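Local coordinates for protein Pgp2 (Campylobacter jejuni subsp. jejuni, PDB 6XJ6) that determines helical cell shape, binding peptidoglycan through a pocket on its accessory NTF2-like domain and probably trimming it as an LD-carboxypeptidase of the YkuD family, at residues N103-V108 / I270-I275. Residues are numbered along the deposited sequence; the frame is centred on the assembly and turned at random.
Sequences NLLDKV and ILYVKI
The hydroxyl of Tyr272 and the backbone N of Leu104 meet through one water molecule: Tyr272 OH lies 2.7 Å from it, and Leu104 N donates to it over 3.0 Å. Leu104 opens the short helix 104-108, so the bridge ties the ring on strand 263-275 to an amide of that helix's first turn. The cap just before it is a capping box. Asp106 N gives a nearly straight bond to Asn103 OD1 (2.9 Å), while Asn103 N reaches back to Asp106 OD2 at 3.0 Å, on the anti side of the carboxylate; Tyr79 OH binds that same oxygen. With chi1 at 68°, the amide of Asn103 turns back over the helix start, and its ND2 makes a hydrogen bond with Tyr241 OH. CB of this asparagine also rests 3.6 Å from Tyr272 OH, and the amide plane is inclined 33° to the ring.

Two leucines complete the helix side. Leu105 CB sits over one face of the Tyr272 ring, 4.2 Å from its centroid and shifted toward CG, a CH-pi contact. Leu104 CB approaches CE1 obliquely at 3.9 Å. The phenol projects from the strand with CG anti to the carbonyl carbon (chi1 -65°), which carries its hydroxyl to the helix start. Arg251 and Ala285 of the flanking strands also touch Tyr272, and Leu105 extends to Met249 and Ala285.

This is a buried joint between the L,D-transpeptidase catalytic domain and the NTF2-like domain, away from the predicted active-site residues. Its direct contacts are mainly apolar, with the water linking the phenol to the helix start; the tyrosine of one domain is seated against the capped helix of the other by ring packing and by a single bridging water, an arrangement that probably limits rotation of the ring.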
# COMPACT_ATOMS: atom_id res chain seq x y z
N ASN A 103 4.46 7.23 2.00
CA ASN A 103 3.10 6.92 2.40
C ASN A 103 2.94 7.18 3.90
O ASN A 103 3.86 7.64 4.59
CB ASN A 103 2.72 5.51 1.96
CG ASN A 103 3.48 4.42 2.69
OD1 ASN A 103 3.83 4.56 3.86
ND2 ASN A 103 3.71 3.30 2.02
N LEU A 104 1.74 6.91 4.41
CA LEU A 104 1.45 7.23 5.80
C LEU A 104 2.39 6.48 6.75
O LEU A 104 2.86 7.04 7.74
CB LEU A 104 -0.00 6.91 6.12
CG LEU A 104 -0.41 7.14 7.57
CD1 LEU A 104 -0.34 8.61 7.93
CD2 LEU A 104 -1.81 6.58 7.80
N LEU A 105 2.65 5.20 6.47
CA LEU A 105 3.54 4.44 7.34
C LEU A 105 4.94 5.04 7.33
O LEU A 105 5.55 5.24 8.38
CB LEU A 105 3.56 2.97 6.91
CG LEU A 105 4.45 2.05 7.74
CD1 LEU A 105 3.93 1.92 9.17
CD2 LEU A 105 4.55 0.69 7.07
N ASP A 106 5.46 5.33 6.14
CA ASP A 106 6.73 6.04 6.03
C ASP A 106 6.73 7.29 6.89
O ASP A 106 7.68 7.56 7.63
CB ASP A 106 6.97 6.44 4.57
CG ASP A 106 7.14 5.24 3.64
OD1 ASP A 106 7.71 4.21 4.06
OD2 ASP A 106 6.72 5.36 2.47
N LYS A 107 5.66 8.09 6.79
CA LYS A 107 5.64 9.37 7.48
C LYS A 107 5.64 9.19 8.99
O LYS A 107 6.37 9.89 9.71
CB LYS A 107 4.43 10.20 7.04
CG LYS A 107 4.51 10.74 5.62
CD LYS A 107 3.24 11.48 5.28
CE LYS A 107 3.31 12.14 3.92
NZ LYS A 107 2.06 12.90 3.66
N VAL A 108 4.80 8.29 9.51
CA VAL A 108 4.74 8.14 10.97
C VAL A 108 6.01 7.52 11.51
O VAL A 108 6.32 7.68 12.70
CB VAL A 108 3.46 7.42 11.46
CG1 VAL A 108 2.22 8.16 10.97
CG2 VAL A 108 3.45 5.97 11.02
N ILE A 270 -7.12 4.04 5.31
CA ILE A 270 -6.01 3.15 5.01
C ILE A 270 -5.44 2.64 6.32
O ILE A 270 -5.21 3.43 7.25
CB ILE A 270 -4.88 3.81 4.19
CG1 ILE A 270 -5.44 4.59 3.00
CG2 ILE A 270 -3.90 2.75 3.73
CD1 ILE A 270 -4.39 5.36 2.21
N LEU A 271 -5.22 1.33 6.41
CA LEU A 271 -4.50 0.71 7.50
C LEU A 271 -3.24 0.06 6.94
O LEU A 271 -3.29 -0.62 5.92
CB LEU A 271 -5.34 -0.36 8.19
CG LEU A 271 -6.70 0.06 8.76
CD1 LEU A 271 -7.43 -1.15 9.32
CD2 LEU A 271 -6.55 1.12 9.82
N TYR A 272 -2.12 0.28 7.61
CA TYR A 272 -0.90 -0.47 7.38
C TYR A 272 -0.75 -1.40 8.57
O TYR A 272 -0.74 -0.94 9.72
CB TYR A 272 0.30 0.48 7.25
CG TYR A 272 0.19 1.36 6.02
CD1 TYR A 272 -0.55 2.53 6.05
CD2 TYR A 272 0.76 0.98 4.81
CE1 TYR A 272 -0.70 3.31 4.93
CE2 TYR A 272 0.62 1.77 3.68
CZ TYR A 272 -0.11 2.93 3.74
OH TYR A 272 -0.27 3.70 2.62
N VAL A 273 -0.70 -2.71 8.31
CA VAL A 273 -0.80 -3.70 9.37
C VAL A 273 0.28 -4.76 9.22
O VAL A 273 0.85 -4.97 8.15
CB VAL A 273 -2.19 -4.38 9.40
CG1 VAL A 273 -3.31 -3.34 9.40
CG2 VAL A 273 -2.37 -5.35 8.23
N LYS A 274 0.56 -5.43 10.33
CA LYS A 274 1.29 -6.69 10.31
C LYS A 274 0.39 -7.78 10.87
O LYS A 274 -0.63 -7.50 11.52
CB LYS A 274 2.59 -6.61 11.11
CG LYS A 274 2.38 -6.38 12.59
CD LYS A 274 3.70 -6.29 13.34
CE LYS A 274 3.46 -5.92 14.78
NZ LYS A 274 4.73 -5.69 15.52
N ILE A 275 0.76 -9.03 10.62
CA ILE A 275 0.14 -10.18 11.25
C ILE A 275 1.08 -10.66 12.34
O ILE A 275 2.24 -11.01 12.05
CB ILE A 275 -0.15 -11.30 10.24
CG1 ILE A 275 -1.13 -10.81 9.17
CG2 ILE A 275 -0.72 -12.49 10.95
CD1 ILE A 275 -1.34 -11.80 8.04
O HOH W 1 -0.72 6.32 2.78